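PDB 6IYT: type I modular polyketide synthase from Streptomyces albus subsp. albus, which probably loads an extender unit, most likely ethylmalonyl from ethylmalonyl-coenzyme A, through its acyltransferase domain during assembly of the polyketide salinomycin. Local coordinates for residues K50-L55 with F88-V93; A60-H65 with D460-A465; E245-G250 with S315-H320; E414-G419 with A436-R441. All coordinates share one frame; numbering follows the deposited sequence.

Interaction 1 of 4, residues K50-L55 with F88-V93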
loop_
_atom_site.group_PDB
_atom_site.type_symbol
_atom_site.label_atom_id
_atom_site.label_comp_id
_atom_site.label_asym_id
_atom_site.label_seq_id
_atom_site.Cartn_x
_atom_site.Cartn_y
_atom_site.Cartn_z
ATOM N N LYS A 50 -16.330 -2.313 -26.375
ATOM C CA LYS A 50 -17.629 -2.368 -25.685
ATOM C C LYS A 50 -18.070 -3.785 -25.366
ATOM O O LYS A 50 -19.046 -3.985 -24.650
ATOM C CB LYS A 50 -18.703 -1.687 -26.520
ATOM C CG LYS A 50 -18.389 -0.247 -26.812
ATOM C CD LYS A 50 -19.503 0.377 -27.594
ATOM C CE LYS A 50 -19.069 1.648 -28.277
ATOM N NZ LYS A 50 -20.281 2.461 -28.592
ATOM N N SER A 51 -17.329 -4.761 -25.837
ATOM C CA SER A 51 -17.617 -6.173 -25.523
ATOM C C SER A 51 -16.339 -6.986 -25.539
ATOM O O SER A 51 -15.324 -6.550 -26.078
ATOM C CB SER A 51 -18.623 -6.760 -26.540
ATOM O OG SER A 51 -17.953 -7.114 -27.749
ATOM N N ALA A 52 -16.414 -8.226 -25.044
ATOM C CA ALA A 52 -15.263 -9.142 -25.103
ATOM C C ALA A 52 -14.772 -9.342 -26.517
ATOM O O ALA A 52 -13.563 -9.386 -26.761
ATOM C CB ALA A 52 -15.621 -10.485 -24.488
ATOM N N GLY A 53 -15.705 -9.599 -27.448
ATOM C CA GLY A 53 -15.324 -9.782 -28.845
ATOM C C GLY A 53 -14.808 -8.509 -29.472
ATOM O O GLY A 53 -13.998 -8.550 -30.377
ATOM N N GLY A 54 -15.377 -7.374 -29.085
ATOM C CA GLY A 54 -14.935 -6.108 -29.615
ATOM C C GLY A 54 -13.506 -5.809 -29.180
ATOM O O GLY A 54 -12.726 -5.256 -29.938
ATOM N N LEU A 55 -13.149 -6.273 -27.993
ATOM C CA LEU A 55 -11.802 -6.035 -27.478
ATOM C C LEU A 55 -10.809 -6.985 -28.170
ATOM O O LEU A 55 -9.758 -6.548 -28.658
ATOM C CB LEU A 55 -11.787 -6.179 -25.945
ATOM C CG LEU A 55 -10.413 -6.043 -25.311
ATOM C CD1 LEU A 55 -9.801 -4.693 -25.673
ATOM C CD2 LEU A 55 -10.511 -6.201 -23.791
ATOM N N PHE A 88 -13.575 2.623 -23.291
ATOM C CA PHE A 88 -14.795 1.857 -23.162
ATOM C C PHE A 88 -14.668 0.773 -22.064
ATOM O O PHE A 88 -13.626 0.665 -21.381
ATOM C CB PHE A 88 -15.135 1.219 -24.498
ATOM C CG PHE A 88 -15.388 2.215 -25.591
ATOM C CD1 PHE A 88 -16.293 3.248 -25.403
ATOM C CD2 PHE A 88 -14.730 2.123 -26.806
ATOM C CE1 PHE A 88 -16.456 4.229 -26.378
ATOM C CE2 PHE A 88 -14.955 3.050 -27.814
ATOM C CZ PHE A 88 -15.819 4.108 -27.594
ATOM N N GLU A 89 -15.732 -0.011 -21.894
ATOM C CA GLU A 89 -15.924 -0.858 -20.705
ATOM C C GLU A 89 -14.936 -2.041 -20.583
ATOM O O GLU A 89 -14.491 -2.373 -19.467
ATOM C CB GLU A 89 -17.390 -1.364 -20.668
ATOM C CG GLU A 89 -17.746 -2.289 -19.502
ATOM C CD GLU A 89 -19.243 -2.710 -19.479
ATOM O OE1 GLU A 89 -19.896 -2.712 -20.537
ATOM O OE2 GLU A 89 -19.736 -3.114 -18.409
ATOM N N HIS A 90 -14.664 -2.731 -21.688
ATOM C CA HIS A 90 -13.796 -3.906 -21.673
ATOM C C HIS A 90 -12.380 -3.455 -22.030
ATOM O O HIS A 90 -12.163 -2.818 -23.090
ATOM C CB HIS A 90 -14.271 -4.943 -22.697
ATOM C CG HIS A 90 -15.583 -5.581 -22.348
ATOM N ND1 HIS A 90 -15.677 -6.891 -21.935
ATOM C CD2 HIS A 90 -16.821 -5.052 -22.207
ATOM C CE1 HIS A 90 -16.938 -7.163 -21.630
ATOM N NE2 HIS A 90 -17.647 -6.061 -21.774
ATOM N N ARG A 91 -11.420 -3.804 -21.182
ATOM C CA ARG A 91 -10.128 -3.129 -21.209
ATOM C C ARG A 91 -8.990 -4.106 -21.108
ATOM O O ARG A 91 -9.097 -5.120 -20.455
ATOM C CB ARG A 91 -10.062 -2.115 -20.057
ATOM C CG ARG A 91 -11.059 -0.977 -20.191
ATOM C CD ARG A 91 -10.999 -0.053 -18.992
ATOM N NE ARG A 91 -11.990 0.977 -19.111
ATOM C CZ ARG A 91 -12.086 2.063 -18.351
ATOM N NH1 ARG A 91 -11.312 2.228 -17.287
ATOM N NH2 ARG A 91 -13.120 2.915 -18.555
ATOM N N ALA A 92 -7.893 -3.794 -21.785
ATOM C CA ALA A 92 -6.668 -4.543 -21.635
ATOM C C ALA A 92 -5.475 -3.629 -21.692
ATOM O O ALA A 92 -5.514 -2.572 -22.352
ATOM C CB ALA A 92 -6.555 -5.613 -22.701
ATOM N N VAL A 93 -4.372 -4.090 -21.107
ATOM C CA VAL A 93 -3.112 -3.405 -21.210
ATOM C C VAL A 93 -2.015 -4.402 -21.560
ATOM O O VAL A 93 -1.883 -5.453 -20.932
ATOM C CB VAL A 93 -2.768 -2.698 -19.919
ATOM C CG1 VAL A 93 -1.433 -1.997 -20.027
ATOM C CG2 VAL A 93 -3.904 -1.747 -19.512
HETATM O O HOH W 1 -19.916 -1.834 -23.112
#
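The His-90 ring packs on the capped start of helix 52-67, at the junction of strands 43-49 and 90-96 in the small antiparallel sheet of the linker domain. Ser-51 is the N-cap. Ser-51 OG accepts from Gly-54 N at 2.9 Å, which ties down the first turn. The imidazole lies with one face against this turn. Ser-51 C and Ala-52 N both sit over that face, offset toward the rim. Ala-52 N and His-90 ND1 are 3.5 Å apart, but the angle is too poor for a hydrogen bond. Lys-50 O comes 3.5 Å from His-90 CD2, at an oblique position. A water donates to Lys-50 O and to Glu-89 OE1, at 2.7 Å for the latter, and so links the Lys-50 backbone to the Glu-89 carboxylate. Lys-50 runs out extended beyond CG (chi2 -178°). This carries Lys-50 CE over the centre of the Phe-88 ring, a CH-pi contact of 4.1 Å to the centroid. NZ lies further off, and any cation-pi attraction is at most weak. Deeper in, Leu-55 CD2 reaches Arg-91 N at 3.7 Å and also meets Ala-92 CB. Arg-91 points away and its NE donates to Phe-88 O at 2.8 Å, in the guanidinium plane. Glu-89 and His-90 both face Ala-49, and this pairing is a classic beta bulge beside an N-capped helix.

Interaction 2 of 4, residues A60-H65 with D460-A465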
loop_
_atom_site.group_PDB
_atom_site.type_symbol
_atom_site.label_atom_id
_atom_site.label_comp_id
_atom_site.label_asym_id
_atom_site.label_seq_id
_atom_site.Cartn_x
_atom_site.Cartn_y
_atom_site.Cartn_z
ATOM N N ALA A 60 -6.800 -7.374 -32.495
ATOM C CA ALA A 60 -6.460 -7.919 -33.814
ATOM C C ALA A 60 -6.210 -6.836 -34.846
ATOM O O ALA A 60 -5.279 -6.951 -35.666
ATOM C CB ALA A 60 -7.566 -8.851 -34.294
ATOM N N ARG A 61 -7.005 -5.769 -34.806
ATOM C CA ARG A 61 -6.857 -4.663 -35.778
ATOM C C ARG A 61 -5.552 -3.868 -35.523
ATOM O O ARG A 61 -4.820 -3.498 -36.475
ATOM C CB ARG A 61 -8.069 -3.736 -35.713
ATOM C CG ARG A 61 -9.336 -4.368 -36.297
ATOM C CD ARG A 61 -10.574 -3.577 -35.945
ATOM N NE ARG A 61 -10.517 -2.234 -36.502
ATOM C CZ ARG A 61 -10.759 -1.948 -37.771
ATOM N NH1 ARG A 61 -11.278 -2.882 -38.567
ATOM N NH2 ARG A 61 -10.632 -0.694 -38.203
ATOM N N LEU A 62 -5.241 -3.657 -34.250
ATOM C CA LEU A 62 -3.935 -3.065 -33.869
ATOM C C LEU A 62 -2.737 -3.926 -34.332
ATOM O O LEU A 62 -1.744 -3.402 -34.857
ATOM C CB LEU A 62 -3.891 -2.862 -32.355
ATOM C CG LEU A 62 -3.393 -1.547 -31.829
ATOM C CD1 LEU A 62 -2.783 -1.731 -30.447
ATOM C CD2 LEU A 62 -2.452 -0.804 -32.768
ATOM N N GLY A 63 -2.817 -5.228 -34.100
ATOM C CA GLY A 63 -1.783 -6.160 -34.521
ATOM C C GLY A 63 -1.510 -6.055 -36.013
ATOM O O GLY A 63 -0.374 -5.988 -36.446
ATOM N N ARG A 64 -2.572 -5.992 -36.800
ATOM C CA ARG A 64 -2.433 -5.873 -38.224
ATOM C C ARG A 64 -1.850 -4.555 -38.609
ATOM O O ARG A 64 -1.020 -4.479 -39.506
ATOM C CB ARG A 64 -3.801 -6.025 -38.882
ATOM C CG ARG A 64 -4.220 -7.443 -39.018
ATOM C CD ARG A 64 -5.454 -7.535 -39.901
ATOM N NE ARG A 64 -5.920 -8.879 -39.956
ATOM C CZ ARG A 64 -6.869 -9.306 -40.775
ATOM N NH1 ARG A 64 -7.498 -8.453 -41.586
ATOM N NH2 ARG A 64 -7.158 -10.577 -40.796
ATOM N N HIS A 65 -2.348 -3.494 -37.983
ATOM C CA HIS A 65 -1.844 -2.174 -38.209
ATOM C C HIS A 65 -0.324 -2.142 -38.031
ATOM O O HIS A 65 0.417 -1.720 -38.937
ATOM C CB HIS A 65 -2.492 -1.215 -37.243
ATOM C CG HIS A 65 -2.043 0.192 -37.402
ATOM N ND1 HIS A 65 -2.558 1.022 -38.374
ATOM C CD2 HIS A 65 -1.298 0.982 -36.592
ATOM C CE1 HIS A 65 -2.059 2.234 -38.222
ATOM N NE2 HIS A 65 -1.283 2.234 -37.151
ATOM N N ASP A 460 -0.643 7.765 -36.437
ATOM C CA ASP A 460 -1.858 7.173 -36.970
ATOM C C ASP A 460 -2.125 5.799 -36.366
ATOM O O ASP A 460 -1.215 4.990 -36.186
ATOM C CB ASP A 460 -1.766 7.076 -38.495
ATOM C CG ASP A 460 -3.041 6.552 -39.125
ATOM O OD1 ASP A 460 -3.520 5.481 -38.700
ATOM O OD2 ASP A 460 -3.564 7.214 -40.045
ATOM N N LEU A 461 -3.391 5.553 -36.053
ATOM C CA LEU A 461 -3.831 4.294 -35.475
ATOM C C LEU A 461 -5.040 3.822 -36.259
ATOM O O LEU A 461 -5.763 4.636 -36.832
ATOM C CB LEU A 461 -4.235 4.485 -34.013
ATOM C CG LEU A 461 -3.160 4.842 -32.988
ATOM C CD1 LEU A 461 -3.808 5.293 -31.688
ATOM C CD2 LEU A 461 -2.239 3.656 -32.748
ATOM N N PRO A 462 -5.273 2.505 -36.292
ATOM C CA PRO A 462 -6.469 2.119 -37.036
ATOM C C PRO A 462 -7.704 2.823 -36.529
ATOM O O PRO A 462 -7.807 3.135 -35.348
ATOM C CB PRO A 462 -6.570 0.597 -36.824
ATOM C CG PRO A 462 -5.536 0.242 -35.819
ATOM C CD PRO A 462 -4.850 1.478 -35.339
ATOM N N THR A 463 -8.651 3.086 -37.413
ATOM C CA THR A 463 -9.898 3.662 -36.955
ATOM C C THR A 463 -10.565 2.618 -36.078
ATOM O O THR A 463 -10.312 1.408 -36.228
ATOM C CB THR A 463 -10.834 4.030 -38.117
ATOM O OG1 THR A 463 -10.991 2.905 -38.964
ATOM C CG2 THR A 463 -10.271 5.200 -38.917
ATOM N N TYR A 464 -11.349 3.063 -35.118
ATOM C CA TYR A 464 -11.970 2.113 -34.195
ATOM C C TYR A 464 -12.835 1.072 -34.948
ATOM O O TYR A 464 -12.745 -0.144 -34.684
ATOM C CB TYR A 464 -12.775 2.836 -33.141
ATOM C CG TYR A 464 -13.391 1.921 -32.099
ATOM C CD1 TYR A 464 -12.673 1.538 -30.948
ATOM C CD2 TYR A 464 -14.691 1.469 -32.240
ATOM C CE1 TYR A 464 -13.242 0.711 -29.996
ATOM C CE2 TYR A 464 -15.244 0.574 -31.324
ATOM C CZ TYR A 464 -14.529 0.235 -30.189
ATOM O OH TYR A 464 -15.089 -0.597 -29.279
ATOM N N ALA A 465 -13.577 1.526 -35.961
ATOM C CA ALA A 465 -14.269 0.587 -36.883
ATOM C C ALA A 465 -13.991 0.995 -38.326
ATOM O O ALA A 465 -13.635 2.145 -38.586
ATOM C CB ALA A 465 -15.770 0.569 -36.603
HETATM O O HOH W 2 -9.323 -0.626 -34.377
#
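Pro-462 crosses the imidazole of His-65 at a slant. Its CD stands over the His-65 ring centre, 3.7 Å from the centroid and 11° off the normal, which makes a CH-pi contact. Pro-462 CG touches His-65 CB as well. The ring is brought there by chi1 of -180°, with CG anti to the backbone N. At its edge, His-65 NE2 donates to Asp-460 O at 2.9 Å. That bond is bent, and the donor stands above the carbonyl plane. The Asp-460 carboxylate is turned 22° from the ring plane, with OD1 3.6 Å from His-65 CE1. The segment 460-465 has no regular structure. It follows helix 428-439, and the chain's C-terminal tail is laid against the second half of helix 52-67 in the linker domain. One turn earlier in the helix, Arg-61 bends at chi3 and turns its guanidinium toward the tail. Arg-61 NH2 donates to Thr-463 O at 2.9 Å, nearly straight and in the guanidinium plane. A water accepts from Arg-61 NE and donates to Thr-463 O, so this oxygen is gripped twice. Ala-465 CA lies over one guanidinium face. Thr-463 OG1 bonds to Ala-465 O at 2.8 Å and folds the tail there. Leu-62 CD2 meets Pro-462 CD at 4.2 Å on the inner side, where Leu-81 of helix 74-84 also packs.

Interaction 3 of 4, residues E245-G250 with S315-H320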
loop_
_atom_site.group_PDB
_atom_site.type_symbol
_atom_site.label_atom_id
_atom_site.label_comp_id
_atom_site.label_asym_id
_atom_site.label_seq_id
_atom_site.Cartn_x
_atom_site.Cartn_y
_atom_site.Cartn_z
ATOM N N GLU A 245 12.523 -0.812 24.821
ATOM C CA GLU A 245 11.791 -1.543 25.869
ATOM C C GLU A 245 10.961 -2.804 25.572
ATOM O O GLU A 245 10.626 -3.540 26.499
ATOM C CB GLU A 245 10.879 -0.553 26.606
ATOM C CG GLU A 245 11.567 0.731 27.037
ATOM C CD GLU A 245 12.451 0.537 28.252
ATOM O OE1 GLU A 245 12.237 -0.447 28.989
ATOM O OE2 GLU A 245 13.355 1.369 28.469
ATOM N N LEU A 246 10.625 -3.061 24.314
ATOM C CA LEU A 246 9.800 -4.197 23.987
ATOM C C LEU A 246 10.458 -5.305 23.133
ATOM O O LEU A 246 9.923 -6.371 23.022
ATOM C CB LEU A 246 8.529 -3.720 23.267
ATOM C CG LEU A 246 7.591 -2.803 24.028
ATOM C CD1 LEU A 246 6.355 -2.435 23.238
ATOM C CD2 LEU A 246 7.186 -3.493 25.327
ATOM N N VAL A 247 11.590 -5.010 22.517
ATOM C CA VAL A 247 12.191 -6.007 21.623
ATOM C C VAL A 247 12.645 -7.226 22.447
ATOM O O VAL A 247 13.153 -7.064 23.563
ATOM C CB VAL A 247 13.368 -5.428 20.822
ATOM C CG1 VAL A 247 14.165 -6.536 20.160
ATOM C CG2 VAL A 247 12.858 -4.468 19.787
ATOM N N GLY A 248 12.228 -8.407 22.013
ATOM C CA GLY A 248 12.508 -9.642 22.750
ATOM C C GLY A 248 11.378 -10.072 23.679
ATOM O O GLY A 248 11.299 -11.225 24.077
ATOM N N LYS A 249 10.541 -9.138 24.073
ATOM C CA LYS A 249 9.495 -9.422 25.065
ATOM C C LYS A 249 8.194 -9.872 24.424
ATOM O O LYS A 249 7.255 -10.281 25.125
ATOM C CB LYS A 249 9.271 -8.203 25.928
ATOM C CG LYS A 249 10.539 -7.783 26.658
ATOM C CD LYS A 249 10.311 -6.631 27.590
ATOM C CE LYS A 249 11.527 -6.423 28.481
ATOM N NZ LYS A 249 11.991 -5.007 28.480
ATOM N N GLY A 250 8.103 -9.741 23.099
ATOM C CA GLY A 250 6.867 -10.023 22.398
ATOM C C GLY A 250 6.983 -9.775 20.921
ATOM O O GLY A 250 7.967 -9.228 20.464
ATOM N N SER A 315 10.077 -8.455 12.661
ATOM C CA SER A 315 10.573 -7.337 13.409
ATOM C C SER A 315 9.545 -6.676 14.307
ATOM O O SER A 315 9.789 -5.598 14.833
ATOM C CB SER A 315 11.192 -6.296 12.497
ATOM O OG SER A 315 12.290 -6.857 11.758
ATOM N N THR A 316 8.429 -7.337 14.542
ATOM C CA THR A 316 7.389 -6.754 15.364
ATOM C C THR A 316 7.684 -6.970 16.839
ATOM O O THR A 316 8.465 -7.873 17.220
ATOM C CB THR A 316 6.031 -7.343 15.058
ATOM O OG1 THR A 316 6.095 -8.779 15.153
ATOM C CG2 THR A 316 5.577 -6.912 13.637
ATOM N N VAL A 317 7.183 -6.051 17.642
ATOM C CA VAL A 317 7.071 -6.228 19.099
ATOM C C VAL A 317 5.604 -6.411 19.441
ATOM O O VAL A 317 4.758 -6.251 18.588
ATOM C CB VAL A 317 7.616 -5.008 19.863
ATOM C CG1 VAL A 317 9.123 -4.851 19.655
ATOM C CG2 VAL A 317 6.820 -3.725 19.550
ATOM N N ALA A 318 5.296 -6.647 20.710
ATOM C CA ALA A 318 3.907 -6.876 21.113
ATOM C C ALA A 318 3.238 -5.555 21.437
ATOM O O ALA A 318 2.867 -5.298 22.575
ATOM C CB ALA A 318 3.836 -7.827 22.322
ATOM N N SER A 319 3.079 -4.707 20.431
ATOM C CA SER A 319 2.168 -3.584 20.529
ATOM C C SER A 319 0.738 -4.120 20.537
ATOM O O SER A 319 0.513 -5.328 20.406
ATOM C CB SER A 319 2.385 -2.616 19.349
ATOM O OG SER A 319 2.599 -3.341 18.159
ATOM N N HIS A 320 -0.213 -3.251 20.801
ATOM C CA HIS A 320 -1.622 -3.586 20.686
ATOM C C HIS A 320 -2.039 -4.621 21.737
ATOM O O HIS A 320 -2.937 -5.417 21.507
ATOM C CB HIS A 320 -1.948 -4.099 19.266
ATOM C CG HIS A 320 -1.605 -3.124 18.191
ATOM N ND1 HIS A 320 -2.200 -1.886 18.110
ATOM C CD2 HIS A 320 -0.586 -3.105 17.296
ATOM C CE1 HIS A 320 -1.636 -1.187 17.140
ATOM N NE2 HIS A 320 -0.617 -1.874 16.679
HETATM O O HOH W 3 7.099 -6.791 23.016
#
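Val-317 has chi1 of -66°, which sets CG1 anti to its carbonyl carbon and leaves CG2 between the backbone N and the carbonyl carbon. The two methyls therefore straddle Leu-246. Val-317 CG1 lies against Leu-246 C, and Val-317 CG2 meets Leu-246 CD1 at 3.9 Å. Leu-246 has chi1 of -62°, and its CB sits 3.8 Å from Val-317 CB. The two side chains cross at about a right angle. Val-247 CG2 adds a further contact to Val-317 CG1 at 3.8 Å. Ile-181 of helix 181-200 touches both valines. The two segments are loops of the acyltransferase domain. Segment 245-250 links helix 228-245 to strand 251-255. Segment 315-320 is a loop that comes after strand 310-312, the neighbour of 251-255 in the mixed sheet. Further along this loop, His-320 NE2 bonds to Ser-213 OG, which lies in a GxSxG pattern; this is consistent with the Ser-His pair of acyltransferases. Gly-250 approaches Ala-318 closely, with Gly-250 CA 3.7 Å from Ala-318 CB. Gly-250 O takes a CA-H contact from Val-317 CA at 3.4 Å. Ala-318 is the centre of an inverse gamma turn. A water donates to Leu-246 O and accepts from Ala-318 N, both at 2.9 Å, and bridges the two backbones beside the apolar patch.

Interaction 4 of 4, residues E414-G419 with A436-R441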
loop_
_atom_site.group_PDB
_atom_site.type_symbol
_atom_site.label_atom_id
_atom_site.label_comp_id
_atom_site.label_asym_id
_atom_site.label_seq_id
_atom_site.Cartn_x
_atom_site.Cartn_y
_atom_site.Cartn_z
ATOM N N GLU A 414 -19.063 -5.575 -4.307
ATOM C CA GLU A 414 -17.799 -5.683 -5.052
ATOM C C GLU A 414 -16.989 -4.424 -4.873
ATOM O O GLU A 414 -17.499 -3.328 -5.097
ATOM C CB GLU A 414 -18.077 -5.858 -6.532
ATOM C CG GLU A 414 -17.975 -7.292 -7.018
ATOM C CD GLU A 414 -17.361 -7.387 -8.401
ATOM O OE1 GLU A 414 -17.198 -6.328 -9.059
ATOM O OE2 GLU A 414 -17.009 -8.511 -8.816
ATOM N N VAL A 415 -15.710 -4.574 -4.521
ATOM C CA VAL A 415 -14.786 -3.426 -4.487
ATOM C C VAL A 415 -13.467 -3.785 -5.181
ATOM O O VAL A 415 -13.216 -4.956 -5.460
ATOM C CB VAL A 415 -14.465 -2.996 -3.033
ATOM C CG1 VAL A 415 -15.741 -2.749 -2.253
ATOM C CG2 VAL A 415 -13.615 -4.052 -2.328
ATOM N N LEU A 416 -12.667 -2.761 -5.531
ATOM C CA LEU A 416 -11.299 -2.992 -6.007
ATOM C C LEU A 416 -10.328 -2.813 -4.851
ATOM O O LEU A 416 -10.383 -1.804 -4.142
ATOM C CB LEU A 416 -10.951 -2.020 -7.118
ATOM C CG LEU A 416 -9.485 -1.988 -7.545
ATOM C CD1 LEU A 416 -9.080 -3.251 -8.262
ATOM C CD2 LEU A 416 -9.238 -0.768 -8.416
ATOM N N ALA A 417 -9.538 -3.840 -4.599
ATOM C CA ALA A 417 -8.488 -3.791 -3.593
ATOM C C ALA A 417 -7.147 -3.980 -4.268
ATOM O O ALA A 417 -6.847 -5.055 -4.796
ATOM C CB ALA A 417 -8.724 -4.866 -2.545
ATOM N N GLN A 418 -6.421 -2.889 -4.403
ATOM C CA GLN A 418 -5.312 -2.816 -5.315
ATOM C C GLN A 418 -4.066 -2.474 -4.522
ATOM O O GLN A 418 -4.057 -1.503 -3.814
ATOM C CB GLN A 418 -5.581 -1.726 -6.332
ATOM C CG GLN A 418 -4.457 -1.527 -7.283
ATOM C CD GLN A 418 -4.249 -2.712 -8.123
ATOM O OE1 GLN A 418 -5.190 -3.197 -8.744
ATOM N NE2 GLN A 418 -3.042 -3.273 -8.088
ATOM N N GLY A 419 -3.021 -3.281 -4.667
ATOM C CA GLY A 419 -1.698 -2.946 -4.117
ATOM C C GLY A 419 -0.871 -2.067 -5.055
ATOM O O GLY A 419 -1.310 -1.735 -6.157
ATOM N N ALA A 436 -2.599 -0.746 -14.440
ATOM C CA ALA A 436 -3.468 -1.503 -15.368
ATOM C C ALA A 436 -4.542 -2.294 -14.633
ATOM O O ALA A 436 -5.690 -2.355 -15.075
ATOM C CB ALA A 436 -2.631 -2.420 -16.236
ATOM N N GLU A 437 -4.163 -2.905 -13.514
ATOM C CA GLU A 437 -5.109 -3.623 -12.689
ATOM C C GLU A 437 -6.234 -2.714 -12.161
ATOM O O GLU A 437 -7.397 -3.122 -12.119
ATOM C CB GLU A 437 -4.378 -4.328 -11.546
ATOM C CG GLU A 437 -3.611 -5.561 -12.024
ATOM C CD GLU A 437 -2.668 -6.141 -10.969
ATOM O OE1 GLU A 437 -2.420 -5.477 -9.926
ATOM O OE2 GLU A 437 -2.201 -7.267 -11.187
ATOM N N ALA A 438 -5.893 -1.486 -11.800
ATOM C CA ALA A 438 -6.905 -0.495 -11.381
ATOM C C ALA A 438 -7.756 -0.020 -12.575
ATOM O O ALA A 438 -8.983 -0.009 -12.515
ATOM C CB ALA A 438 -6.235 0.682 -10.720
ATOM N N TRP A 439 -7.086 0.394 -13.639
ATOM C CA TRP A 439 -7.767 1.021 -14.783
ATOM C C TRP A 439 -8.685 0.019 -15.489
ATOM O O TRP A 439 -9.802 0.371 -15.892
ATOM C CB TRP A 439 -6.746 1.574 -15.773
ATOM C CG TRP A 439 -7.356 2.175 -17.060
ATOM C CD1 TRP A 439 -8.037 3.379 -17.184
ATOM C CD2 TRP A 439 -7.428 1.547 -18.331
ATOM N NE1 TRP A 439 -8.398 3.581 -18.499
ATOM C CE2 TRP A 439 -8.075 2.447 -19.214
ATOM C CE3 TRP A 439 -6.961 0.338 -18.836
ATOM C CZ2 TRP A 439 -8.270 2.149 -20.554
ATOM C CZ3 TRP A 439 -7.160 0.053 -20.178
ATOM C CH2 TRP A 439 -7.780 0.970 -21.021
ATOM N N THR A 440 -8.243 -1.231 -15.611
ATOM C CA THR A 440 -9.063 -2.210 -16.310
ATOM C C THR A 440 -10.311 -2.514 -15.521
ATOM O O THR A 440 -11.293 -3.005 -16.091
ATOM C CB THR A 440 -8.337 -3.529 -16.621
ATOM O OG1 THR A 440 -7.863 -4.107 -15.404
ATOM C CG2 THR A 440 -7.187 -3.308 -17.613
ATOM N N ARG A 441 -10.303 -2.187 -14.225
ATOM C CA ARG A 441 -11.505 -2.337 -13.376
ATOM C C ARG A 441 -12.289 -1.039 -13.224
ATOM O O ARG A 441 -13.269 -0.991 -12.472
ATOM C CB ARG A 441 -11.136 -2.860 -11.984
ATOM C CG ARG A 441 -10.548 -4.257 -11.968
ATOM C CD ARG A 441 -11.593 -5.340 -11.770
ATOM N NE ARG A 441 -12.579 -5.021 -10.732
ATOM C CZ ARG A 441 -12.457 -5.337 -9.444
ATOM N NH1 ARG A 441 -11.339 -5.875 -8.977
ATOM N NH2 ARG A 441 -13.400 -4.973 -8.607
HETATM O O HOH W 4 -10.117 -6.455 -5.933
#
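The Arg-441 guanidinium carries Leu-416 over one face, with Leu-416 CB offset toward the rim and Leu-416 CD1 3.5 Å from Arg-441 NH1. Val-415 O and a water lie at its edge, near the plane. Arg-441 NH2 donates to Val-415 O at 3.2 Å, fairly straight at the hydrogen, but the donor stands well above the carbonyl plane. The water accepts from Ala-417 N at 3.0 Å and is held weakly by Val-415 O and Arg-441 NH1. Bends at chi2 and chi3 of Arg-441 bring its guanidinium up to the start of strand 416-418. Glu-414 OE1 is 4.1 Å from Arg-441 NH2 and out of the guanidinium plane, so only a charge attraction is likely. At the other end, the Gln-418 amide and the Glu-437 carboxylate are turned 37° apart. Gln-418 NE2 donates to Glu-437 OE1 at 2.9 Å and to Gly-419 O at 3.0 Å, both close to the amide plane. These two bonds fix the amide's rotation. Glu-437 OE1 also makes a salt bridge to Arg-430. Between the polar ends Leu-416 CD2 packs on Ala-438 CA at 3.8 Å. The edge strand of the parallel sheet thus meets helix 428-439 through an apolar centre with a polar bond on either side, and the nearby Arg-430 charge probably helps keep Glu-437 ionised.

How the interactions relate
Interactions 1 and 2 share helix 52-67 and cross along the chain, with centres about 14 Å apart; they touch where Tyr-464 meets Phe-88 and Lys-50. Interaction 4 lies about 16 Å between centres from interaction 1. The two meet through Arg-91, which bonds to Trp-439 O, and through Val-93, which packs on Ala-436 and Trp-439. Helix 428-439 thus joins the antiparallel sheet of the linker to the parallel sheet of the acyltransferase. Interaction 3 stands apart, about 50 Å between centres from interaction 1, on the opposite side of the chain's centre and near Ser-213. Interactions 3 and 4 are both nested within the long loop closed by interaction 2, which brings the chain's tail back to the linker.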